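Local coordinates for RimK-related lysine biosynthesis protein (Thermococcus kodakarensis, PDB 5K2M) that binds ADP and magnesium in an ATP-grasp fold and probably works as an ATP-dependent ligase of amino-acid biosynthesis, as in the LysX branch of the RimK family, at residues A184-S189 against G200-C205; R173-I177 against N243-F248; P97-L103 against G157-E163. All blocks are in the same frame, centred on the assembly; numbering follows the deposited sequence.

Contact 1 of 3, residues A184-S189 against G200-C205; sequences AIYRYS and GKAEPC
Cys-205 swings its side chain over the ring of Tyr-186, so that CB and SG cover one face of it. Its CB sits above the ring face, 3.9 Å from the centroid of the Tyr-186 ring in a CH-pi contact, and SG lies over the same ring toward the phenolic end, 3.6 Å from Tyr-186 CZ. What puts the sulfur there is chi1 of 173°, which sets SG anti to the backbone N of Cys-205. The same CB also packs on the methyl of Ala-184, and Val-210 of helix 208-219 touches both residues.

Beyond the cysteine the two strands run antiparallel, Tyr-186 and Tyr-188 each forming a hydrogen-bonded pair, with Glu-203 and Lys-201 respectively. This is the outer edge of the five-stranded antiparallel sheet of the ATP-grasp domain, strand 201-204 being its outermost member within the chain. The straightest of these bonds, Tyr-188 N to Lys-201 O, is 3.0 Å long with 169° at the hydrogen.

On the tyrosine face, Glu-203 CB abuts the ring edge of Tyr-188, in its plane, 3.7 Å from Tyr-188 CE2; the two side chains cross at about a right angle. The Tyr-188 hydroxyl bonds to Arg-170. Lys-201 bends so that its CE lies 3.5 Å from Tyr-188 O. On the other face the bumps are smaller: Ile-185 CD1 meets the methyl of Ala-202 at 3.8 Å, while Arg-187 extends away to Asp-171, Asp-229 and the ADP.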
loop_
_atom_site.group_PDB
_atom_site.type_symbol
_atom_site.label_atom_id
_atom_site.label_comp_id
_atom_site.label_asym_id
_atom_site.label_seq_id
_atom_site.Cartn_x
_atom_site.Cartn_y
_atom_site.Cartn_z
ATOM N N ALA A 184 -35.054 44.203 27.000
ATOM C CA ALA A 184 -35.947 44.038 25.859
ATOM C C ALA A 184 -36.364 45.358 25.252
ATOM O O ALA A 184 -36.407 46.394 25.932
ATOM C CB ALA A 184 -37.184 43.242 26.254
ATOM N N ILE A 185 -36.676 45.294 23.954
ATOM C CA ILE A 185 -37.176 46.432 23.184
ATOM C C ILE A 185 -38.388 46.032 22.354
ATOM O O ILE A 185 -38.587 44.847 22.063
ATOM C CB ILE A 185 -36.124 46.973 22.198
ATOM C CG1 ILE A 185 -35.652 45.864 21.232
ATOM C CG2 ILE A 185 -34.944 47.548 22.956
ATOM C CD1 ILE A 185 -34.887 46.370 20.024
ATOM N N TYR A 186 -39.200 47.021 21.992
ATOM C CA TYR A 186 -40.144 46.861 20.912
ATOM C C TYR A 186 -39.403 47.264 19.635
ATOM O O TYR A 186 -38.530 48.132 19.682
ATOM C CB TYR A 186 -41.380 47.738 21.112
ATOM C CG TYR A 186 -42.200 47.389 22.342
ATOM C CD1 TYR A 186 -42.954 46.224 22.389
ATOM C CD2 TYR A 186 -42.233 48.239 23.453
ATOM C CE1 TYR A 186 -43.701 45.904 23.516
ATOM C CE2 TYR A 186 -42.972 47.927 24.581
ATOM C CZ TYR A 186 -43.705 46.762 24.603
ATOM O OH TYR A 186 -44.442 46.446 25.711
ATOM N N ARG A 187 -39.723 46.605 18.524
ATOM C CA ARG A 187 -39.302 47.036 17.195
ATOM C C ARG A 187 -40.551 47.437 16.407
ATOM O O ARG A 187 -41.327 46.573 16.004
ATOM C CB ARG A 187 -38.554 45.914 16.470
ATOM C CG ARG A 187 -37.240 45.501 17.121
ATOM C CD ARG A 187 -36.518 44.420 16.335
ATOM N NE ARG A 187 -37.224 43.139 16.367
ATOM C CZ ARG A 187 -36.690 41.960 16.035
ATOM N NH1 ARG A 187 -35.425 41.852 15.641
ATOM N NH2 ARG A 187 -37.428 40.866 16.121
ATOM N N TYR A 188 -40.743 48.745 16.215
ATOM C CA TYR A 188 -41.915 49.298 15.528
ATOM C C TYR A 188 -41.682 49.431 14.024
ATOM O O TYR A 188 -40.594 49.794 13.585
ATOM C CB TYR A 188 -42.269 50.694 16.082
ATOM C CG TYR A 188 -42.929 50.697 17.449
ATOM C CD1 TYR A 188 -44.304 50.544 17.578
ATOM C CD2 TYR A 188 -42.177 50.855 18.613
ATOM C CE1 TYR A 188 -44.914 50.543 18.824
ATOM C CE2 TYR A 188 -42.778 50.853 19.864
ATOM C CZ TYR A 188 -44.148 50.701 19.960
ATOM O OH TYR A 188 -44.756 50.703 21.188
ATOM N N SER A 189 -42.727 49.182 13.245
ATOM C CA SER A 189 -42.682 49.394 11.800
ATOM C C SER A 189 -44.101 49.480 11.270
ATOM O O SER A 189 -45.011 48.874 11.821
ATOM C CB SER A 189 -41.932 48.252 11.100
ATOM O OG SER A 189 -41.882 48.437 9.693
ATOM N N GLY A 200 -36.802 48.889 11.128
ATOM C CA GLY A 200 -37.431 48.784 12.446
ATOM C C GLY A 200 -36.823 49.758 13.452
ATOM O O GLY A 200 -35.609 49.939 13.471
ATOM N N LYS A 201 -37.676 50.372 14.278
ATOM C CA LYS A 201 -37.272 51.401 15.239
ATOM C C LYS A 201 -37.371 50.882 16.677
ATOM O O LYS A 201 -38.432 50.400 17.097
ATOM C CB LYS A 201 -38.169 52.634 15.084
ATOM C CG LYS A 201 -37.981 53.389 13.773
ATOM C CD LYS A 201 -39.269 54.060 13.310
ATOM C CE LYS A 201 -40.185 53.075 12.588
ATOM N NZ LYS A 201 -41.538 53.634 12.298
ATOM N N ALA A 202 -36.275 51.003 17.435
ATOM C CA ALA A 202 -36.197 50.428 18.790
ATOM C C ALA A 202 -36.822 51.326 19.857
ATOM O O ALA A 202 -36.681 52.534 19.807
ATOM C CB ALA A 202 -34.758 50.116 19.149
ATOM N N GLU A 203 -37.492 50.706 20.825
ATOM C CA GLU A 203 -38.128 51.401 21.939
ATOM C C GLU A 203 -38.029 50.461 23.152
ATOM O O GLU A 203 -38.150 49.258 22.978
ATOM C CB GLU A 203 -39.597 51.658 21.592
ATOM C CG GLU A 203 -40.149 53.016 21.985
ATOM C CD GLU A 203 -39.954 54.068 20.913
ATOM O OE1 GLU A 203 -38.801 54.282 20.489
ATOM O OE2 GLU A 203 -40.956 54.695 20.502
ATOM N N PRO A 204 -37.812 50.991 24.378
ATOM C CA PRO A 204 -37.624 50.057 25.502
ATOM C C PRO A 204 -38.895 49.275 25.865
ATOM O O PRO A 204 -39.998 49.810 25.766
ATOM C CB PRO A 204 -37.189 50.972 26.660
ATOM C CG PRO A 204 -37.734 52.312 26.318
ATOM C CD PRO A 204 -37.883 52.393 24.825
ATOM N N CYS A 205 -38.733 48.008 26.237
ATOM C CA CYS A 205 -39.866 47.156 26.614
ATOM C C CYS A 205 -39.721 46.665 28.040
ATOM O O CYS A 205 -38.741 45.997 28.371
ATOM C CB CYS A 205 -39.974 45.951 25.693
ATOM S SG CYS A 205 -41.226 44.771 26.245
#

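Contact 2 of 3, residues R173-I177 against N243-F248; sequences RSYVI and NPNMEF. With MG (magnesium ion), chain R; PO4 (phosphate ion), chain P.
Tyr-175 reaches out from its strand to the loop residues Met-246, Glu-247 and Phe-248, where the five-stranded antiparallel sheet of the ATP-grasp domain meets the loop leading into helix 249-255. With chi1 at -63°, its CG is anti to the carbonyl carbon and the ring extends from CB toward that loop. CD2 comes first, 3.9 Å from Met-246 CE, which lies in the ring plane; the sulfur stands at the same edge, a Met-aromatic contact. Next, CE2 touches Phe-248 CB, the two side chains crossing at about a right angle. At the tip, Tyr-175 OH donates to Glu-247 O over 2.7 Å, in the carbonyl plane and on a lone pair, and accepts a weak bond from Arg-173 NE. A phenylalanine in its place would probably leave the Glu-247 carbonyl without this donor and the arginine less firmly steered.

Arg-173 turns its guanidinium edge to the phosphate, NH1 lying 3.0 Å from PO4 O3, and also forms a salt bridge with Asp-229. Its plane is 30° from that of the Asn-243 amide, the side chains crossing nearly square, and the two nitrogens that approach there are both donors. The amide's other end serves the metal, which Glu-241 also binds: Asn-243 OD1 is 2.0 Å from the magnesium, and PO4 O4 coordinates the same ion at 1.9 Å.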
loop_
_atom_site.group_PDB
_atom_site.type_symbol
_atom_site.label_atom_id
_atom_site.label_comp_id
_atom_site.label_asym_id
_atom_site.label_seq_id
_atom_site.Cartn_x
_atom_site.Cartn_y
_atom_site.Cartn_z
ATOM N N ARG A 173 -38.049 42.216 20.977
ATOM C CA ARG A 173 -36.740 41.622 20.939
ATOM C C ARG A 173 -36.153 41.661 22.342
ATOM O O ARG A 173 -35.918 42.735 22.872
ATOM C CB ARG A 173 -35.876 42.411 19.966
ATOM C CG ARG A 173 -34.402 42.106 20.068
ATOM C CD ARG A 173 -34.108 40.649 19.746
ATOM N NE ARG A 173 -32.827 40.603 19.058
ATOM C CZ ARG A 173 -32.597 40.164 17.828
ATOM N NH1 ARG A 173 -33.540 39.631 17.062
ATOM N NH2 ARG A 173 -31.354 40.218 17.387
ATOM N N SER A 174 -35.912 40.490 22.929
ATOM C CA SER A 174 -35.331 40.399 24.263
ATOM C C SER A 174 -34.000 39.658 24.241
ATOM O O SER A 174 -33.654 38.999 23.256
ATOM C CB SER A 174 -36.298 39.711 25.230
ATOM O OG SER A 174 -36.535 38.371 24.841
ATOM N N TYR A 175 -33.254 39.779 25.336
ATOM C CA TYR A 175 -31.914 39.225 25.434
ATOM C C TYR A 175 -31.781 38.469 26.739
ATOM O O TYR A 175 -32.156 38.984 27.786
ATOM C CB TYR A 175 -30.886 40.350 25.361
ATOM C CG TYR A 175 -30.897 41.088 24.049
ATOM C CD1 TYR A 175 -31.797 42.133 23.819
ATOM C CD2 TYR A 175 -30.015 40.741 23.034
ATOM C CE1 TYR A 175 -31.814 42.807 22.610
ATOM C CE2 TYR A 175 -30.025 41.407 21.819
ATOM C CZ TYR A 175 -30.923 42.432 21.611
ATOM O OH TYR A 175 -30.913 43.077 20.408
ATOM N N VAL A 176 -31.278 37.240 26.651
ATOM C CA VAL A 176 -31.004 36.398 27.791
ATOM C C VAL A 176 -29.626 35.794 27.610
ATOM O O VAL A 176 -29.341 35.122 26.608
ATOM C CB VAL A 176 -32.037 35.267 27.948
ATOM C CG1 VAL A 176 -31.703 34.386 29.150
ATOM C CG2 VAL A 176 -33.433 35.846 28.115
ATOM N N ILE A 177 -28.774 36.042 28.602
ATOM C CA ILE A 177 -27.374 35.652 28.564
ATOM C C ILE A 177 -27.101 34.808 29.804
ATOM O O ILE A 177 -27.206 35.301 30.919
ATOM C CB ILE A 177 -26.465 36.891 28.506
ATOM C CG1 ILE A 177 -26.728 37.630 27.184
ATOM C CG2 ILE A 177 -25.001 36.483 28.644
ATOM C CD1 ILE A 177 -25.860 38.846 26.908
ATOM N N ASN A 243 -31.788 33.843 18.210
ATOM C CA ASN A 243 -30.662 34.231 17.348
ATOM C C ASN A 243 -29.339 34.134 18.099
ATOM O O ASN A 243 -29.167 34.818 19.101
ATOM C CB ASN A 243 -30.846 35.664 16.887
ATOM C CG ASN A 243 -32.042 35.839 15.984
ATOM O OD1 ASN A 243 -31.967 35.574 14.775
ATOM N ND2 ASN A 243 -33.156 36.315 16.552
ATOM N N PRO A 244 -28.402 33.289 17.627
ATOM C CA PRO A 244 -27.134 33.065 18.330
ATOM C C PRO A 244 -25.954 33.999 18.009
ATOM O O PRO A 244 -24.880 33.815 18.579
ATOM C CB PRO A 244 -26.789 31.632 17.942
ATOM C CG PRO A 244 -27.324 31.498 16.562
ATOM C CD PRO A 244 -28.558 32.365 16.488
ATOM N N ASN A 245 -26.113 34.973 17.121
ATOM C CA ASN A 245 -25.077 36.008 16.937
ATOM C C ASN A 245 -25.718 37.376 17.067
ATOM O O ASN A 245 -25.761 38.159 16.127
ATOM C CB ASN A 245 -24.348 35.875 15.588
ATOM C CG ASN A 245 -23.067 36.740 15.507
ATOM O OD1 ASN A 245 -22.620 37.339 16.495
ATOM N ND2 ASN A 245 -22.475 36.801 14.314
ATOM N N MET A 246 -26.229 37.638 18.258
ATOM C CA MET A 246 -27.025 38.836 18.537
ATOM C C MET A 246 -26.417 40.162 18.058
ATOM O O MET A 246 -25.246 40.459 18.304
ATOM C CB MET A 246 -27.297 38.918 20.041
ATOM C CG MET A 246 -26.050 38.966 20.914
ATOM S SD MET A 246 -26.385 39.183 22.674
ATOM C CE MET A 246 -27.441 37.782 22.978
ATOM N N GLU A 247 -27.216 40.960 17.367
ATOM C CA GLU A 247 -26.922 42.382 17.248
ATOM C C GLU A 247 -27.715 43.088 18.339
ATOM O O GLU A 247 -28.765 42.597 18.779
ATOM C CB GLU A 247 -27.252 42.917 15.846
ATOM C CG GLU A 247 -26.175 42.628 14.795
ATOM C CD GLU A 247 -26.576 43.089 13.402
ATOM O OE1 GLU A 247 -27.616 42.630 12.915
ATOM O OE2 GLU A 247 -25.859 43.906 12.785
ATOM N N PHE A 248 -27.199 44.222 18.804
ATOM C CA PHE A 248 -27.787 44.906 19.954
ATOM C C PHE A 248 -27.507 46.404 20.071
ATOM O O PHE A 248 -27.893 47.017 21.071
ATOM C CB PHE A 248 -27.346 44.197 21.251
ATOM C CG PHE A 248 -25.854 44.089 21.419
ATOM C CD1 PHE A 248 -25.108 45.165 21.891
ATOM C CD2 PHE A 248 -25.193 42.900 21.128
ATOM C CE1 PHE A 248 -23.734 45.064 22.043
ATOM C CE2 PHE A 248 -23.826 42.787 21.287
ATOM C CZ PHE A 248 -23.091 43.868 21.742
HETATM MG MG MG R . -33.173 35.844 13.180
HETATM P P PO4 P . -32.861 38.836 13.412
HETATM O O1 PO4 P . -34.289 38.971 13.883
HETATM O O2 PO4 P . -32.467 39.980 12.489
HETATM O O3 PO4 P . -31.971 38.854 14.630
HETATM O O4 PO4 P . -32.684 37.563 12.639
HETATM O O HOH W 1 -31.734 34.499 12.183
#

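Contact 3 of 3, residues P97-L103 against G157-E163; sequences PEWKAAL and GIHYFQE. With ADP (adenosine-5'-diphosphate), chain O.
Glu-163 is brought against Glu-98 by a chi1 of 66°, which wedges its CG between the backbone N and the carbonyl carbon and lays the extended chain along its neighbour; Gln-162 meets Pro-97 through a chi1 of -70°, which sets CG anti to the carbonyl carbon and lets the straight chain carry its amide past the proline ring. Glu-98 N thus donates to Glu-163 OE2 over 3.0 Å, approaching from above the carboxylate plane, while Glu-163 N returns a bond to Glu-98 O. The same OE2 pairs with Lys-235, which probably eases the nearness of the Glu-98 carboxylate.

Pro-97 CG packs 3.4 Å from Gln-162 NE2, and a water that NE2 donates to, at 2.8 Å, in turn donates to Pro-97 O. Lys-122 bonds to the amide's OE1 and Asn-240 to its NE2. Further along, Lys-100 with Phe-161 and Ala-102 with His-159 form hydrogen-bonded antiparallel pairs in the smaller sheet of the ATP-grasp domain. A strand of the second subunit pairs with Ala-101 and Ala-102 and carries the sheet across the interface.

Two acceptors converge on the adenine amino group: ADP N6 gives one hydrogen bond to Gln-162 OE1 and another to Glu-163 O, each 3.0 Å long. Such a pair of acceptors suits an exocyclic amine, consistent with selection of adenine over a base bearing a carbonyl there.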
loop_
_atom_site.group_PDB
_atom_site.type_symbol
_atom_site.label_atom_id
_atom_site.label_comp_id
_atom_site.label_asym_id
_atom_site.label_seq_id
_atom_site.Cartn_x
_atom_site.Cartn_y
_atom_site.Cartn_z
ATOM N N PRO A 97 -45.891 30.534 17.352
ATOM C CA PRO A 97 -46.905 30.524 16.317
ATOM C C PRO A 97 -47.083 29.122 15.750
ATOM O O PRO A 97 -46.144 28.321 15.747
ATOM C CB PRO A 97 -46.336 31.452 15.241
ATOM C CG PRO A 97 -45.303 32.270 15.935
ATOM C CD PRO A 97 -44.732 31.354 16.974
ATOM N N GLU A 98 -48.294 28.833 15.303
ATOM C CA GLU A 98 -48.571 27.625 14.534
ATOM C C GLU A 98 -47.610 27.534 13.372
ATOM O O GLU A 98 -47.429 28.511 12.655
ATOM C CB GLU A 98 -49.976 27.667 13.963
ATOM C CG GLU A 98 -50.722 26.373 14.138
ATOM C CD GLU A 98 -51.538 26.403 15.402
ATOM O OE1 GLU A 98 -51.050 25.870 16.428
ATOM O OE2 GLU A 98 -52.643 26.997 15.364
ATOM N N TRP A 99 -47.024 26.356 13.172
ATOM C CA TRP A 99 -46.034 26.167 12.130
ATOM C C TRP A 99 -46.223 24.852 11.405
ATOM O O TRP A 99 -46.876 23.927 11.893
ATOM C CB TRP A 99 -44.620 26.230 12.718
ATOM C CG TRP A 99 -44.361 25.128 13.670
ATOM C CD1 TRP A 99 -44.717 25.080 14.986
ATOM C CD2 TRP A 99 -43.718 23.892 13.377
ATOM N NE1 TRP A 99 -44.330 23.881 15.538
ATOM C CE2 TRP A 99 -43.713 23.133 14.570
ATOM C CE3 TRP A 99 -43.150 23.344 12.219
ATOM C CZ2 TRP A 99 -43.149 21.862 14.642
ATOM C CZ3 TRP A 99 -42.596 22.086 12.289
ATOM C CH2 TRP A 99 -42.592 21.357 13.497
ATOM N N LYS A 100 -45.614 24.773 10.229
ATOM C CA LYS A 100 -45.683 23.578 9.414
ATOM C C LYS A 100 -44.400 23.485 8.585
ATOM O O LYS A 100 -43.852 24.509 8.168
ATOM C CB LYS A 100 -46.922 23.649 8.529
ATOM C CG LYS A 100 -47.509 22.303 8.144
ATOM C CD LYS A 100 -48.332 21.672 9.256
ATOM C CE LYS A 100 -48.728 20.263 8.848
ATOM N NZ LYS A 100 -49.563 19.593 9.876
ATOM N N ALA A 101 -43.899 22.269 8.399
ATOM C CA ALA A 101 -42.717 22.050 7.591
ATOM C C ALA A 101 -42.957 20.947 6.561
ATOM O O ALA A 101 -43.559 19.896 6.860
ATOM C CB ALA A 101 -41.518 21.714 8.473
ATOM N N ALA A 102 -42.504 21.213 5.343
ATOM C CA ALA A 102 -42.560 20.246 4.251
ATOM C C ALA A 102 -41.176 20.086 3.631
ATOM O O ALA A 102 -40.301 20.960 3.771
ATOM C CB ALA A 102 -43.573 20.689 3.204
ATOM N N LEU A 103 -41.005 18.974 2.929
ATOM C CA LEU A 103 -39.719 18.565 2.402
ATOM C C LEU A 103 -39.682 18.574 0.882
ATOM O O LEU A 103 -38.697 18.147 0.292
ATOM C CB LEU A 103 -39.382 17.157 2.906
ATOM C CG LEU A 103 -38.783 17.032 4.302
ATOM C CD1 LEU A 103 -37.535 17.892 4.434
ATOM C CD2 LEU A 103 -39.792 17.387 5.380
ATOM N N GLY A 157 -34.896 24.149 -0.111
ATOM C CA GLY A 157 -35.819 23.040 -0.307
ATOM C C GLY A 157 -36.407 22.488 0.991
ATOM O O GLY A 157 -37.172 21.524 0.967
ATOM N N ILE A 158 -36.034 23.075 2.127
ATOM C CA ILE A 158 -36.697 22.790 3.394
ATOM C C ILE A 158 -37.731 23.900 3.584
ATOM O O ILE A 158 -37.381 25.078 3.757
ATOM C CB ILE A 158 -35.701 22.774 4.567
ATOM C CG1 ILE A 158 -34.477 21.918 4.224
ATOM C CG2 ILE A 158 -36.378 22.275 5.835
ATOM C CD1 ILE A 158 -34.777 20.496 3.802
ATOM N N HIS A 159 -39.002 23.524 3.543
ATOM C CA HIS A 159 -40.093 24.494 3.505
ATOM C C HIS A 159 -40.730 24.680 4.864
ATOM O O HIS A 159 -41.434 23.791 5.349
ATOM C CB HIS A 159 -41.135 24.058 2.493
ATOM C CG HIS A 159 -40.598 23.963 1.107
ATOM N ND1 HIS A 159 -40.384 25.071 0.319
ATOM C CD2 HIS A 159 -40.190 22.899 0.383
ATOM C CE1 HIS A 159 -39.882 24.690 -0.841
ATOM N NE2 HIS A 159 -39.766 23.376 -0.831
ATOM N N TYR A 160 -40.485 25.850 5.456
ATOM C CA TYR A 160 -40.920 26.187 6.803
ATOM C C TYR A 160 -41.879 27.354 6.738
ATOM O O TYR A 160 -41.592 28.386 6.094
ATOM C CB TYR A 160 -39.698 26.557 7.653
ATOM C CG TYR A 160 -40.006 27.060 9.043
ATOM C CD1 TYR A 160 -40.154 26.188 10.105
ATOM C CD2 TYR A 160 -40.147 28.422 9.289
ATOM C CE1 TYR A 160 -40.423 26.654 11.385
ATOM C CE2 TYR A 160 -40.423 28.902 10.555
ATOM C CZ TYR A 160 -40.542 28.020 11.603
ATOM O OH TYR A 160 -40.809 28.513 12.858
ATOM N N PHE A 161 -43.017 27.193 7.413
ATOM C CA PHE A 161 -44.119 28.150 7.343
ATOM C C PHE A 161 -44.706 28.391 8.731
ATOM O O PHE A 161 -44.691 27.512 9.563
ATOM C CB PHE A 161 -45.258 27.590 6.486
ATOM C CG PHE A 161 -44.913 27.367 5.050
ATOM C CD1 PHE A 161 -45.029 28.393 4.126
ATOM C CD2 PHE A 161 -44.528 26.115 4.600
ATOM C CE1 PHE A 161 -44.754 28.180 2.785
ATOM C CE2 PHE A 161 -44.241 25.902 3.261
ATOM C CZ PHE A 161 -44.356 26.936 2.354
ATOM N N GLN A 162 -45.231 29.588 8.952
ATOM C CA GLN A 162 -46.026 29.896 10.135
ATOM C C GLN A 162 -47.353 30.500 9.719
ATOM O O GLN A 162 -47.479 31.025 8.622
ATOM C CB GLN A 162 -45.314 30.920 11.015
ATOM C CG GLN A 162 -44.069 30.420 11.716
ATOM C CD GLN A 162 -43.377 31.534 12.485
ATOM O OE1 GLN A 162 -43.263 32.643 11.993
ATOM N NE2 GLN A 162 -42.914 31.240 13.688
ATOM N N GLU A 163 -48.344 30.412 10.595
ATOM C CA GLU A 163 -49.527 31.265 10.496
ATOM C C GLU A 163 -49.090 32.726 10.499
ATOM O O GLU A 163 -48.142 33.083 11.198
ATOM C CB GLU A 163 -50.475 31.026 11.680
ATOM C CG GLU A 163 -49.909 31.446 13.030
ATOM C CD GLU A 163 -50.840 31.159 14.196
ATOM O OE1 GLU A 163 -52.063 31.091 13.994
ATOM O OE2 GLU A 163 -50.346 30.984 15.324
HETATM P PB ADP O . -35.343 36.725 10.753
HETATM O O1B ADP O . -35.480 37.939 11.630
HETATM O O2B ADP O . -35.110 37.037 9.294
HETATM O O3B ADP O . -34.380 35.674 11.246
HETATM P PA ADP O . -38.044 36.313 11.709
HETATM O O1A ADP O . -37.596 36.928 13.019
HETATM O O2A ADP O . -38.852 35.060 11.823
HETATM O O3A ADP O . -36.807 36.034 10.725
HETATM O "O5'" ADP O . -38.903 37.384 10.881
HETATM C "C5'" ADP O . -38.499 38.730 10.770
HETATM C "C4'" ADP O . -39.642 39.646 11.171
HETATM O "O4'" ADP O . -40.761 39.419 10.305
HETATM C "C3'" ADP O . -40.152 39.458 12.591
HETATM O "O3'" ADP O . -39.434 40.275 13.529
HETATM C "C2'" ADP O . -41.602 39.880 12.449
HETATM O "O2'" ADP O . -41.756 41.296 12.506
HETATM C "C1'" ADP O . -41.973 39.453 11.049
HETATM N N9 ADP O . -42.569 38.110 11.067
HETATM C C8 ADP O . -41.912 36.939 10.932
HETATM N N7 ADP O . -42.748 35.889 11.014
HETATM C C5 ADP O . -43.975 36.400 11.222
HETATM C C6 ADP O . -45.322 35.854 11.382
HETATM N N6 ADP O . -45.528 34.520 11.351
HETATM N N1 ADP O . -46.329 36.732 11.563
HETATM C C2 ADP O . -46.138 38.058 11.599
HETATM N N3 ADP O . -44.943 38.631 11.459
HETATM C C4 ADP O . -43.850 37.864 11.265
HETATM O O HOH W 2 -43.490 28.902 15.018
#

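In the fold
From the N terminus, contact 3 comes first: strand 99-102 is left behind, the chain runs through helices and strands 119-122 and 133-135, and 157-163 returns to slot between strands 99-102 and 119-122. Strand 170-177 follows soon after and opens contact 2, which closes only when 243-248 arrives. Contact 1 is nested inside that loop, joining strands 180-188 and 201-204. Contacts 1 and 2 touch, since strands 170-177 and 180-188 are neighbours in one sheet; Ile-185 N and Arg-173 O, 2.9 Å apart, probably form a hydrogen bond. Contact 3 stands apart, in series with both, its nearest atoms about 11 Å from either. ADP lies between the two sheets.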